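Local structure of MPT synthase subunit 2 (7L32) at residues A10-Q15 with V86-R91; D17-N22 with I101-T106; A30-I35 with A105-H110; A56-H61 with E141-A146; K68-I73 with D123-E128. The protein serves as the catalytic subunit of molybdopterin synthase, which probably transfers sulfur to a cyclic pterin precursor to form molybdopterin. One frame throughout, in Å; residues are numbered along the deposited sequence. Where two conformers were deposited one is given.

Contact 1. Residues A10-Q15 with V86-R91; sequences ATIRIQ and VAIVHR
Arg13 and Val89 stand side by side on the same face of the sheet, and a bend at chi3 (61°) brings the guanidinium over the valine: Val89 CG2 lies under one guanidinium face, toward its rim, 3.8 Å from Arg13 NH2. The other methyl, Val89 CG1, is met by the carboxamide of Gln15, which comes across it with Gln15 CD 3.7 Å away. Arg13 turns its NE and NH2 edge to Gln15 OE1, and NE is 2.9 Å from that oxygen, which lies in the guanidinium plane. Two donors on one acceptor fix the place of OE1, while Gln15 NE2 bonds to Asp17 O and holds the other end of the carboxamide. Glu24 of helix 21-30 adds a salt bridge to Arg13 NH2. Beneath these side chains lies a parallel ladder, strand 11-15 being an outermost strand, within this chain, of the four-stranded mixed sheet. Arg13 uses its N toward Ile88 O and its O toward His90 N, the two residues flanking its bridge partner. On the other face Ile12 and Ile88 point the same way, Ile12 CG1 3.8 Å from Ile88 CD1, with Ile12 reaching helix 65-80 and Ile88 helix 111-128. Near the start of the ladder Thr11 N is only weakly bonded to Val86 O, and a water bridges the two, 2.8 Å from Thr11 N and 2.7 Å from Val86 O.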
# COMPACT_ATOMS: atom_id res chain seq x y z
N ALA A 10 -11.45 -3.05 13.27
CA ALA A 10 -11.91 -2.17 12.20
C ALA A 10 -12.04 -0.72 12.70
O ALA A 10 -13.12 -0.28 13.06
CB ALA A 10 -13.24 -2.67 11.65
N THR A 11 -10.91 -0.01 12.68
CA THR A 11 -10.80 1.37 13.16
C THR A 11 -11.01 2.35 12.01
O THR A 11 -10.22 2.37 11.06
CB THR A 11 -9.44 1.59 13.81
OG1 THR A 11 -9.29 0.70 14.92
CG2 THR A 11 -9.29 3.02 14.26
N ILE A 12 -12.09 3.13 12.07
CA ILE A 12 -12.48 4.04 11.01
C ILE A 12 -12.69 5.41 11.62
O ILE A 12 -13.42 5.54 12.61
CB ILE A 12 -13.76 3.56 10.29
CG1 ILE A 12 -13.46 2.45 9.28
CG2 ILE A 12 -14.49 4.73 9.64
CD1 ILE A 12 -13.31 1.07 9.87
N ARG A 13 -12.08 6.45 11.03
CA ARG A 13 -12.14 7.80 11.58
C ARG A 13 -12.25 8.84 10.47
O ARG A 13 -11.61 8.71 9.42
CB ARG A 13 -10.88 8.09 12.41
CG ARG A 13 -11.09 8.74 13.73
CD ARG A 13 -9.85 8.48 14.59
NE ARG A 13 -8.63 9.03 14.02
CZ ARG A 13 -7.51 8.34 13.86
NH1 ARG A 13 -7.44 7.06 14.19
NH2 ARG A 13 -6.43 8.96 13.38
N ILE A 14 -13.04 9.88 10.72
CA ILE A 14 -13.09 11.08 9.90
C ILE A 14 -12.66 12.25 10.78
O ILE A 14 -13.21 12.43 11.88
CB ILE A 14 -14.50 11.32 9.33
CG1 ILE A 14 -14.85 10.21 8.31
CG2 ILE A 14 -14.59 12.70 8.67
CD1 ILE A 14 -16.34 10.08 8.05
N GLN A 15 -11.72 13.06 10.30
CA GLN A 15 -11.15 14.12 11.13
C GLN A 15 -10.69 15.27 10.25
O GLN A 15 -10.47 15.11 9.05
CB GLN A 15 -9.97 13.60 11.96
CG GLN A 15 -8.78 13.17 11.08
CD GLN A 15 -7.71 12.44 11.88
OE1 GLN A 15 -8.01 11.56 12.69
NE2 GLN A 15 -6.45 12.81 11.66
N VAL A 86 -8.49 -3.85 8.97
CA VAL A 86 -8.61 -2.68 8.11
C VAL A 86 -8.60 -1.43 8.98
O VAL A 86 -9.31 -1.36 9.99
CB VAL A 86 -9.93 -2.69 7.29
CG1 VAL A 86 -10.04 -1.43 6.40
CG2 VAL A 86 -10.09 -3.97 6.49
N ALA A 87 -7.85 -0.40 8.55
CA ALA A 87 -7.92 0.92 9.18
C ALA A 87 -8.17 1.96 8.10
O ALA A 87 -7.59 1.89 7.02
CB ALA A 87 -6.64 1.26 9.96
N ILE A 88 -9.07 2.92 8.38
CA ILE A 88 -9.37 4.00 7.44
C ILE A 88 -9.36 5.31 8.22
O ILE A 88 -10.02 5.42 9.26
CB ILE A 88 -10.75 3.81 6.77
CG1 ILE A 88 -10.87 2.43 6.09
CG2 ILE A 88 -11.01 4.98 5.75
CD1 ILE A 88 -12.32 2.06 5.67
N VAL A 89 -8.61 6.29 7.72
CA VAL A 89 -8.69 7.67 8.22
C VAL A 89 -8.95 8.58 7.02
O VAL A 89 -8.18 8.57 6.06
CB VAL A 89 -7.42 8.11 8.95
CG1 VAL A 89 -7.60 9.54 9.55
CG2 VAL A 89 -7.02 7.11 10.06
N HIS A 90 -10.04 9.35 7.08
CA HIS A 90 -10.34 10.27 5.99
C HIS A 90 -10.44 11.68 6.55
O HIS A 90 -11.01 11.89 7.63
CB HIS A 90 -11.65 9.87 5.28
CG HIS A 90 -11.75 10.35 3.87
ND1 HIS A 90 -11.73 11.69 3.53
CD2 HIS A 90 -11.93 9.68 2.71
CE1 HIS A 90 -11.86 11.82 2.22
NE2 HIS A 90 -11.99 10.61 1.70
N ARG A 91 -9.86 12.65 5.85
CA ARG A 91 -9.92 14.02 6.32
C ARG A 91 -11.08 14.76 5.66
O ARG A 91 -11.58 14.36 4.60
CB ARG A 91 -8.62 14.76 6.03
CG ARG A 91 -7.43 14.17 6.79
CD ARG A 91 -6.17 14.94 6.48
NE ARG A 91 -6.19 16.27 7.08
CZ ARG A 91 -5.42 17.27 6.69
NH1 ARG A 91 -4.59 17.15 5.66
NH2 ARG A 91 -5.49 18.44 7.34
O HOH W 1 -8.56 -1.44 12.58

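Contact 2. Residues D17-N22 with I101-T106; sequences DDFDLN and IVMVAT
Leu21 and Met103 have the closest CA atoms of the two segments, 7.6 Å apart, and no hydrogen bond joins the 17-22 backbone to strand 101-106, so the contact rests on side chains from 17-22, which meet both side chains and main chain of the strand. Phe19 and Met103 lie alongside one another, pointing opposite ways. Met103 CG sits over one face of the Phe19 ring, 3.7 Å from the centroid and 18° off the normal, a CH-pi contact. The sulfur SD lies obliquely at 4.5 Å from that centroid, a Met-aromatic contact. Met103 CB packs 3.5 Å from Phe19 CE1, while Val102 N is at the ring edge, in its plane. At this point the strand carries a classic beta bulge, Ile101 and Val102 both facing Gly43 of strand 37-44. Leu21, its CG anti to the backbone N (chi1 -179°), brings CD1 to 3.9 Å from Met103 SD. Asp20 is the N-cap of helix 21-30; its OD1 makes a weak capping bond to Ala23 N and accepts a hydrogen bond from Asn22 ND2 of the second subunit.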
# COMPACT_ATOMS: atom_id res chain seq x y z
N ASP A 17 -7.87 17.14 11.42
CA ASP A 17 -6.43 17.11 11.62
C ASP A 17 -5.77 16.19 10.60
O ASP A 17 -6.37 15.24 10.09
CB ASP A 17 -6.08 16.64 13.03
CG ASP A 17 -6.33 17.67 14.09
OD1 ASP A 17 -6.37 18.89 13.78
OD2 ASP A 17 -6.45 17.26 15.26
N ASP A 18 -4.50 16.48 10.31
CA ASP A 18 -3.74 15.56 9.46
C ASP A 18 -3.42 14.28 10.24
O ASP A 18 -3.50 14.24 11.47
CB ASP A 18 -2.47 16.24 8.98
CG ASP A 18 -1.91 15.59 7.72
OD1 ASP A 18 -2.56 14.66 7.18
OD2 ASP A 18 -0.83 16.03 7.27
N PHE A 19 -3.09 13.22 9.51
CA PHE A 19 -2.77 11.94 10.13
C PHE A 19 -1.30 11.59 9.89
O PHE A 19 -0.63 12.16 9.02
CB PHE A 19 -3.68 10.81 9.61
CG PHE A 19 -3.74 10.67 8.10
CD1 PHE A 19 -2.73 10.00 7.40
CD2 PHE A 19 -4.82 11.18 7.38
CE1 PHE A 19 -2.78 9.88 6.02
CE2 PHE A 19 -4.89 11.05 5.99
CZ PHE A 19 -3.86 10.39 5.31
N ASP A 20 -0.80 10.67 10.71
CA ASP A 20 0.58 10.18 10.66
C ASP A 20 0.53 8.72 10.21
O ASP A 20 0.17 7.84 10.99
CB ASP A 20 1.22 10.33 12.04
CG ASP A 20 2.69 9.87 12.09
OD1 ASP A 20 3.15 9.04 11.28
OD2 ASP A 20 3.38 10.35 13.01
N LEU A 21 0.94 8.47 8.96
CA LEU A 21 0.88 7.11 8.41
C LEU A 21 1.61 6.11 9.30
O LEU A 21 1.08 5.03 9.59
CB LEU A 21 1.47 7.09 6.99
CG LEU A 21 1.47 5.74 6.26
CD1 LEU A 21 0.06 5.19 6.05
CD2 LEU A 21 2.19 5.87 4.93
N ASN A 22 2.82 6.47 9.76
CA ASN A 22 3.61 5.59 10.64
C ASN A 22 2.83 5.20 11.88
O ASN A 22 2.74 4.02 12.24
CB ASN A 22 4.91 6.28 11.09
CG ASN A 22 6.04 6.09 10.13
OD1 ASN A 22 5.89 5.45 9.10
ND2 ASN A 22 7.21 6.67 10.46
N ILE A 101 -5.28 13.36 1.98
CA ILE A 101 -6.75 13.28 2.05
C ILE A 101 -7.20 12.06 2.83
O ILE A 101 -8.06 12.14 3.70
CB ILE A 101 -7.36 13.24 0.62
CG1 ILE A 101 -6.98 14.47 -0.19
CG2 ILE A 101 -8.88 13.10 0.68
CD1 ILE A 101 -7.29 14.29 -1.66
N VAL A 102 -6.66 10.89 2.49
CA VAL A 102 -7.24 9.65 2.96
C VAL A 102 -6.11 8.63 3.06
O VAL A 102 -5.18 8.65 2.25
CB VAL A 102 -8.36 9.17 2.02
CG1 VAL A 102 -7.86 9.06 0.58
CG2 VAL A 102 -8.99 7.86 2.48
N MET A 103 -6.18 7.78 4.07
CA MET A 103 -5.31 6.61 4.11
C MET A 103 -6.16 5.38 4.40
O MET A 103 -7.11 5.43 5.19
CB MET A 103 -4.20 6.75 5.16
CG MET A 103 -4.63 6.89 6.62
SD MET A 103 -3.29 6.21 7.65
CE MET A 103 -3.60 4.49 7.39
N VAL A 104 -5.82 4.28 3.73
CA VAL A 104 -6.40 2.98 4.01
C VAL A 104 -5.24 2.02 4.23
O VAL A 104 -4.30 2.02 3.43
CB VAL A 104 -7.29 2.48 2.86
CG1 VAL A 104 -7.73 1.02 3.14
CG2 VAL A 104 -8.54 3.40 2.72
N ALA A 105 -5.27 1.28 5.33
CA ALA A 105 -4.24 0.26 5.59
C ALA A 105 -4.92 -1.06 5.92
O ALA A 105 -5.93 -1.09 6.63
CB ALA A 105 -3.33 0.69 6.75
N THR A 106 -4.38 -2.17 5.39
CA THR A 106 -4.90 -3.49 5.68
C THR A 106 -3.73 -4.38 6.07
O THR A 106 -2.60 -4.16 5.64
CB THR A 106 -5.64 -4.13 4.50
OG1 THR A 106 -4.74 -4.32 3.39
CG2 THR A 106 -6.85 -3.26 4.05

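Contact 3. Residues A30-I35 with A105-H110; sequences ARNPKI and ATVASH
Ile35 lies against the end of strand 100-108 and the residue after it, where Val107, Ala108 and Ser109 receive it. Its CB rests on the backbone, 3.5 Å from Ala108 O and almost as close to the carbonyl carbon behind it. From there the side chain forks. Ile35 CG2 comes down on Ser109, 3.6 Å from its CA and 3.7 Å from its CB. CG1 takes the position between the backbone N and the carbonyl carbon (chi1 53°), which sends this branch back along the strand toward Val107, where Ile35 CG1 lies 3.7 Å from Val107 CG2; Val107 was modelled in two conformers, so this detail holds for one of them. At the tip, Ile35 CD1 lies 3.7 Å from Ala108 CA, over the main chain. The branched side chain thus spans three successive residues by van der Waals contact with side chains and main chain, without a hydrogen bond. Asn32 comes at Val107 from another direction, laying its carboxamide against Val107 CG1, with Asn32 CG 3.7 Å away in the same conformer. Asn32 ND2 donates to Asp85 OD2 and to Leu28 O. Arg46 of the second subunit packs on both Ile35 and Ser109, so the contact borders the dimer interface. Asn32 to Ile35 form a type I beta turn in the connection from helix 21-30 to strand 37-44, which then pairs antiparallel with 100-108.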
# COMPACT_ATOMS: atom_id res chain seq x y z
N ALA A 30 -0.18 -3.40 16.06
CA ALA A 30 -0.35 -3.74 17.47
C ALA A 30 -1.68 -4.43 17.75
O ALA A 30 -1.80 -5.15 18.75
CB ALA A 30 -0.22 -2.49 18.34
N ARG A 31 -2.69 -4.22 16.91
CA ARG A 31 -3.97 -4.91 17.06
C ARG A 31 -3.99 -6.26 16.35
O ARG A 31 -5.01 -6.96 16.42
CB ARG A 31 -5.14 -4.04 16.55
CG ARG A 31 -5.32 -2.76 17.38
CD ARG A 31 -6.60 -1.98 16.97
NE ARG A 31 -6.65 -1.59 15.57
CZ ARG A 31 -6.09 -0.48 15.10
NH1 ARG A 31 -5.35 0.30 15.88
NH2 ARG A 31 -6.29 -0.14 13.83
N ASN A 32 -2.90 -6.64 15.68
CA ASN A 32 -2.84 -7.86 14.88
C ASN A 32 -1.47 -8.52 15.07
O ASN A 32 -0.62 -8.54 14.16
CB ASN A 32 -3.13 -7.56 13.41
CG ASN A 32 -4.56 -7.08 13.22
OD1 ASN A 32 -5.48 -7.89 13.13
ND2 ASN A 32 -4.76 -5.75 13.24
N PRO A 33 -1.23 -9.09 16.25
CA PRO A 33 0.13 -9.53 16.61
C PRO A 33 0.68 -10.70 15.80
O PRO A 33 1.90 -10.93 15.85
CB PRO A 33 0.00 -9.89 18.10
CG PRO A 33 -1.47 -10.26 18.28
CD PRO A 33 -2.20 -9.29 17.36
N LYS A 34 -0.15 -11.47 15.09
CA LYS A 34 0.32 -12.71 14.47
C LYS A 34 0.37 -12.65 12.95
O LYS A 34 0.70 -13.65 12.32
CB LYS A 34 -0.56 -13.90 14.91
CG LYS A 34 -0.63 -14.08 16.42
CD LYS A 34 0.74 -14.35 17.05
CE LYS A 34 1.17 -15.79 16.84
NZ LYS A 34 2.38 -16.08 17.64
N ILE A 35 0.06 -11.51 12.34
CA ILE A 35 0.14 -11.42 10.88
C ILE A 35 0.96 -10.20 10.53
O ILE A 35 0.96 -9.20 11.26
CB ILE A 35 -1.25 -11.40 10.21
CG1 ILE A 35 -2.15 -10.30 10.81
CG2 ILE A 35 -1.93 -12.77 10.34
CD1 ILE A 35 -3.54 -10.28 10.18
N ALA A 105 -5.27 1.28 5.33
CA ALA A 105 -4.24 0.26 5.59
C ALA A 105 -4.92 -1.06 5.92
O ALA A 105 -5.93 -1.09 6.63
CB ALA A 105 -3.33 0.69 6.75
N THR A 106 -4.38 -2.17 5.39
CA THR A 106 -4.90 -3.49 5.68
C THR A 106 -3.73 -4.38 6.07
O THR A 106 -2.60 -4.16 5.64
CB THR A 106 -5.64 -4.13 4.50
OG1 THR A 106 -4.74 -4.32 3.39
CG2 THR A 106 -6.85 -3.26 4.05
N VAL A 107 -4.00 -5.36 6.92
CA VAL A 107 -2.99 -6.35 7.29
C VAL A 107 -3.58 -7.73 7.11
O VAL A 107 -4.79 -7.94 7.29
CB VAL A 107 -2.46 -6.13 8.73
CG1 VAL A 107 -3.57 -6.23 9.80
CG2 VAL A 107 -1.32 -7.11 9.05
N ALA A 108 -2.73 -8.68 6.71
CA ALA A 108 -3.13 -10.05 6.48
C ALA A 108 -1.92 -10.94 6.71
O ALA A 108 -0.79 -10.48 6.85
CB ALA A 108 -3.67 -10.23 5.05
N SER A 109 -2.17 -12.25 6.72
CA SER A 109 -1.05 -13.16 6.83
C SER A 109 -0.17 -13.14 5.57
O SER A 109 1.03 -13.40 5.66
CB SER A 109 -1.55 -14.59 7.11
OG SER A 109 -2.31 -15.08 6.02
N HIS A 110 -0.76 -12.84 4.41
CA HIS A 110 -0.01 -12.87 3.15
C HIS A 110 -0.37 -11.67 2.28
O HIS A 110 -1.46 -11.09 2.40
CB HIS A 110 -0.27 -14.21 2.44
CG HIS A 110 0.16 -15.40 3.25
ND1 HIS A 110 -0.72 -16.18 3.96
CD2 HIS A 110 1.39 -15.93 3.46
CE1 HIS A 110 -0.06 -17.15 4.57
NE2 HIS A 110 1.22 -17.02 4.29

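Contact 4. Residues A56-H61 with E141-A146; sequences AMELEH and ERWVDA
Lys134 NZ is gripped by two carboxylates, Glu58 OE2 and Glu141 OE2, and its strand 131-136 lies between their own two. The two carboxylate oxygens are 5.8 Å apart, and the lysine would offset the repulsion of like charges. Beside Glu58, Trp143 makes most of the direct contact. With chi1 at -71° the indole swings toward strand 57-61 and sets the far end of its six-membered ring against Glu60, whose CG is 3.4 Å from Trp143 CH2 and 3.5 Å from Trp143 CZ3. The approach is oblique to the ring. It is the aliphatic part of Glu60 that touches; the chain bends at chi2 (-40°), and its carboxylate plane stands 79° from the indole plane. Both strands belong to the antiparallel four-stranded sheet in the order 93-95, 57-61, 131-136, 141-145, so they are next-but-one neighbours and their short axes approach no closer than 8.9 Å. The indole of Trp143 reaches across strand 131-136, packing on Lys134 on the way, until Trp143 CZ3 is 3.6 Å from Glu58 O, a backbone oxygen. Farther along, Leu59 CD2 comes to 4.2 Å from Ala146 CB.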
# COMPACT_ATOMS: atom_id res chain seq x y z
N ALA A 56 -8.61 25.72 -3.64
CA ALA A 56 -8.54 24.74 -2.56
C ALA A 56 -9.76 23.83 -2.57
O ALA A 56 -10.85 24.23 -2.97
CB ALA A 56 -8.42 25.44 -1.22
N MET A 57 -9.56 22.60 -2.11
CA MET A 57 -10.63 21.62 -2.00
C MET A 57 -11.25 21.71 -0.62
O MET A 57 -10.56 21.58 0.39
CB MET A 57 -10.09 20.21 -2.27
CG MET A 57 -11.12 19.08 -2.09
SD MET A 57 -10.44 17.40 -2.16
CE MET A 57 -8.99 17.62 -3.19
N GLU A 58 -12.57 21.95 -0.58
CA GLU A 58 -13.34 21.94 0.66
C GLU A 58 -14.22 20.69 0.62
O GLU A 58 -15.14 20.62 -0.20
CB GLU A 58 -14.18 23.20 0.82
CG GLU A 58 -13.37 24.45 1.14
CD GLU A 58 -14.15 25.42 2.00
OE1 GLU A 58 -14.97 24.95 2.82
OE2 GLU A 58 -13.96 26.64 1.84
N LEU A 59 -13.93 19.74 1.51
CA LEU A 59 -14.62 18.46 1.62
C LEU A 59 -15.45 18.43 2.89
O LEU A 59 -14.98 18.85 3.96
CB LEU A 59 -13.64 17.27 1.70
CG LEU A 59 -13.32 16.44 0.46
CD1 LEU A 59 -12.49 15.21 0.87
CD2 LEU A 59 -14.61 16.06 -0.24
N GLU A 60 -16.66 17.89 2.79
CA GLU A 60 -17.52 17.69 3.96
C GLU A 60 -18.14 16.31 3.89
O GLU A 60 -18.42 15.79 2.80
CB GLU A 60 -18.62 18.77 4.05
CG GLU A 60 -18.14 20.15 4.51
CD GLU A 60 -17.09 20.10 5.63
OE1 GLU A 60 -17.24 19.28 6.57
OE2 GLU A 60 -16.11 20.87 5.56
N HIS A 61 -18.35 15.72 5.06
CA HIS A 61 -18.99 14.42 5.19
C HIS A 61 -20.38 14.63 5.79
O HIS A 61 -20.78 15.76 6.11
CB HIS A 61 -18.15 13.49 6.07
CG HIS A 61 -18.10 13.90 7.51
ND1 HIS A 61 -17.68 15.15 7.91
CD2 HIS A 61 -18.43 13.23 8.64
CE1 HIS A 61 -17.75 15.23 9.23
NE2 HIS A 61 -18.20 14.08 9.70
N GLU A 141 -22.20 29.42 -4.32
CA GLU A 141 -21.54 28.27 -3.73
C GLU A 141 -22.50 27.10 -3.58
O GLU A 141 -23.59 27.24 -3.03
CB GLU A 141 -20.95 28.63 -2.37
CG GLU A 141 -19.69 29.48 -2.43
CD GLU A 141 -18.96 29.52 -1.10
OE1 GLU A 141 -19.58 29.15 -0.08
OE2 GLU A 141 -17.77 29.90 -1.08
N ARG A 142 -22.09 25.93 -4.09
CA ARG A 142 -22.87 24.71 -3.98
C ARG A 142 -21.99 23.57 -3.48
O ARG A 142 -20.76 23.60 -3.57
CB ARG A 142 -23.51 24.31 -5.31
CG ARG A 142 -24.52 25.30 -5.88
CD ARG A 142 -25.74 25.45 -4.97
NE ARG A 142 -26.71 26.40 -5.49
CZ ARG A 142 -26.82 27.67 -5.11
NH1 ARG A 142 -26.04 28.18 -4.18
NH2 ARG A 142 -27.76 28.43 -5.66
N TRP A 143 -22.66 22.55 -2.94
CA TRP A 143 -22.00 21.34 -2.47
C TRP A 143 -22.33 20.23 -3.45
O TRP A 143 -23.51 19.88 -3.62
CB TRP A 143 -22.46 21.00 -1.05
CG TRP A 143 -21.92 21.96 -0.05
CD1 TRP A 143 -22.54 23.07 0.45
CD2 TRP A 143 -20.62 21.92 0.56
NE1 TRP A 143 -21.72 23.71 1.34
CE2 TRP A 143 -20.54 23.03 1.43
CE3 TRP A 143 -19.53 21.05 0.46
CZ2 TRP A 143 -19.40 23.30 2.19
CZ3 TRP A 143 -18.40 21.32 1.23
CH2 TRP A 143 -18.34 22.44 2.07
N VAL A 144 -21.31 19.69 -4.11
CA VAL A 144 -21.51 18.69 -5.16
C VAL A 144 -21.02 17.34 -4.65
O VAL A 144 -19.98 17.24 -4.01
CB VAL A 144 -20.82 19.09 -6.48
CG1 VAL A 144 -21.18 20.54 -6.86
CG2 VAL A 144 -19.31 18.92 -6.41
N ASP A 145 -21.82 16.31 -4.91
CA ASP A 145 -21.50 14.93 -4.59
C ASP A 145 -20.10 14.57 -5.09
O ASP A 145 -19.81 14.69 -6.28
CB ASP A 145 -22.58 14.05 -5.24
CG ASP A 145 -22.42 12.57 -4.97
OD1 ASP A 145 -21.57 12.16 -4.14
OD2 ASP A 145 -23.17 11.81 -5.62
N ALA A 146 -19.23 14.15 -4.16
CA ALA A 146 -17.83 13.86 -4.48
C ALA A 146 -17.57 12.39 -4.81
O ALA A 146 -16.42 12.04 -5.11
CB ALA A 146 -16.91 14.28 -3.33

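Contact 5. Residues K68-I73 with D123-E128; sequences KALEKI and DYLKTE
Ile73 and Tyr124 bury the most surface here, the isoleucine lying squarely on the aromatic ring. Its CG1 stands over the ring centre, 3.3 Å from the centroid and only 9° off the normal, so the CH-pi contact is nearly vertical. Tyr124 reaches this place because its CG is roughly anti to the backbone N (chi1 -161°), which extends the ring toward helix 65-80. Beyond CG1 the same branch of Ile73 ends in CD1, 3.8 Å from Leu125 N. Leu125, the third main contributor, brings its CD1 to 3.9 Å from Leu70 CD2 and continues inward onto Ile88 and His90 of the sheet. The two helices, 65-80 and 111-128, run roughly antiparallel, their local axes 10.0 Å apart, and lie side by side on one face of the mixed sheet. At the outer side the extended chain of Lys72 passes the phenol at about a right angle, Lys72 CE 3.8 Å from Tyr124 OH. A water in the ring plane is 2.6 Å from Tyr124 OH and accepts a weak bond from Lys72 NZ. The contact therefore grades from aliphatic packing by the sheet to a hydrated outer edge, where the phenol keeps a polar partner while Ile73 covers one face of its ring.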
# COMPACT_ATOMS: atom_id res chain seq x y z
N LYS A 68 -20.64 5.31 9.19
CA LYS A 68 -21.31 4.02 9.07
C LYS A 68 -21.08 3.39 7.70
O LYS A 68 -20.92 2.17 7.60
CB LYS A 68 -22.80 4.19 9.35
CG LYS A 68 -23.09 4.30 10.84
CD LYS A 68 -24.57 4.50 11.14
CE LYS A 68 -24.78 4.88 12.60
NZ LYS A 68 -24.46 6.32 12.88
N ALA A 69 -21.04 4.20 6.64
CA ALA A 69 -20.73 3.66 5.31
C ALA A 69 -19.32 3.10 5.26
O ALA A 69 -19.07 2.03 4.66
CB ALA A 69 -20.91 4.75 4.25
N LEU A 70 -18.37 3.81 5.87
CA LEU A 70 -16.99 3.30 5.89
C LEU A 70 -16.89 2.00 6.68
O LEU A 70 -16.14 1.09 6.31
CB LEU A 70 -16.06 4.37 6.46
CG LEU A 70 -15.89 5.66 5.65
CD1 LEU A 70 -15.03 6.65 6.42
CD2 LEU A 70 -15.30 5.39 4.24
N GLU A 71 -17.64 1.91 7.79
CA GLU A 71 -17.66 0.68 8.58
C GLU A 71 -18.24 -0.48 7.78
O GLU A 71 -17.77 -1.62 7.89
CB GLU A 71 -18.47 0.91 9.87
CG GLU A 71 -17.77 1.82 10.88
CD GLU A 71 -18.73 2.44 11.90
OE1 GLU A 71 -19.93 2.07 11.92
OE2 GLU A 71 -18.28 3.32 12.67
N LYS A 72 -19.30 -0.22 7.00
CA LYS A 72 -19.88 -1.24 6.14
C LYS A 72 -18.89 -1.72 5.08
O LYS A 72 -18.82 -2.92 4.78
CB LYS A 72 -21.14 -0.69 5.47
CG LYS A 72 -21.72 -1.54 4.36
CD LYS A 72 -22.99 -0.88 3.76
CE LYS A 72 -23.80 -1.89 2.93
NZ LYS A 72 -24.95 -1.29 2.19
N ILE A 73 -18.15 -0.78 4.49
CA ILE A 73 -17.13 -1.14 3.49
C ILE A 73 -16.07 -2.04 4.11
O ILE A 73 -15.70 -3.08 3.56
CB ILE A 73 -16.52 0.13 2.89
CG1 ILE A 73 -17.55 0.87 2.04
CG2 ILE A 73 -15.22 -0.21 2.09
CD1 ILE A 73 -17.17 2.30 1.74
N ASP A 123 -11.63 1.41 -3.69
CA ASP A 123 -12.61 1.49 -4.77
C ASP A 123 -14.02 1.75 -4.22
O ASP A 123 -14.76 2.58 -4.76
CB ASP A 123 -12.63 0.19 -5.58
CG ASP A 123 -11.43 0.06 -6.51
OD1 ASP A 123 -10.73 1.06 -6.79
OD2 ASP A 123 -11.20 -1.08 -6.96
N TYR A 124 -14.40 1.01 -3.19
CA TYR A 124 -15.74 1.14 -2.60
C TYR A 124 -15.89 2.49 -1.90
O TYR A 124 -16.92 3.17 -2.03
CB TYR A 124 -15.93 -0.02 -1.61
CG TYR A 124 -17.31 -0.44 -1.15
CD1 TYR A 124 -18.44 0.34 -1.40
CD2 TYR A 124 -17.47 -1.59 -0.38
CE1 TYR A 124 -19.70 -0.04 -0.93
CE2 TYR A 124 -18.74 -1.98 0.10
CZ TYR A 124 -19.84 -1.20 -0.18
OH TYR A 124 -21.10 -1.57 0.28
N LEU A 125 -14.84 2.92 -1.19
CA LEU A 125 -14.83 4.25 -0.58
C LEU A 125 -15.05 5.34 -1.62
O LEU A 125 -15.91 6.22 -1.45
CB LEU A 125 -13.48 4.46 0.15
CG LEU A 125 -13.22 5.74 0.94
CD1 LEU A 125 -12.14 5.46 2.00
CD2 LEU A 125 -12.78 6.92 0.04
N LYS A 126 -14.26 5.31 -2.70
CA LYS A 126 -14.29 6.41 -3.68
C LYS A 126 -15.62 6.46 -4.44
O LYS A 126 -16.05 7.55 -4.86
CB LYS A 126 -13.12 6.27 -4.65
CG LYS A 126 -11.78 6.67 -4.03
CD LYS A 126 -11.73 8.20 -3.79
CE LYS A 126 -10.41 8.67 -3.17
NZ LYS A 126 -10.34 10.19 -2.97
N THR A 127 -16.29 5.33 -4.59
CA THR A 127 -17.54 5.30 -5.33
C THR A 127 -18.77 5.39 -4.44
O THR A 127 -19.83 5.82 -4.93
CB THR A 127 -17.61 4.04 -6.21
OG1 THR A 127 -17.57 2.86 -5.39
CG2 THR A 127 -16.43 4.01 -7.19
N GLU A 128 -18.69 5.02 -3.16
CA GLU A 128 -19.90 4.95 -2.35
C GLU A 128 -19.93 5.77 -1.06
O GLU A 128 -21.02 6.03 -0.55
CB GLU A 128 -20.23 3.49 -2.00
CG GLU A 128 -20.58 2.63 -3.22
CD GLU A 128 -21.79 3.15 -3.99
OE1 GLU A 128 -22.77 3.60 -3.36
OE2 GLU A 128 -21.75 3.10 -5.24
O HOH W 2 -23.23 -0.19 -0.37

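How the contacts relate
Contacts 1 and 2 sit 8 Å apart, centre to centre, on adjacent strands 85-91 and 100-108 of the mixed sheet, which contact 3 reaches at the far end of strand 100-108. Contact 5 joins the helices on the opposite face of that sheet from Phe19 and Met103, 11 Å from contact 1 centre to centre. Contact 4 belongs to the separate antiparallel sheet, 34 Å from contact 3 centre to centre, across the chain's centre. Along the sequence contact 1 alternates with each of the others, contacts 2 and 3 end on the same part of strand 100-108, sharing Ala105 and Thr106, and both segments of contact 5 fall between those of contact 4. Contacts 2, 3 and 5 touch the second subunit; 1 and 4 do not.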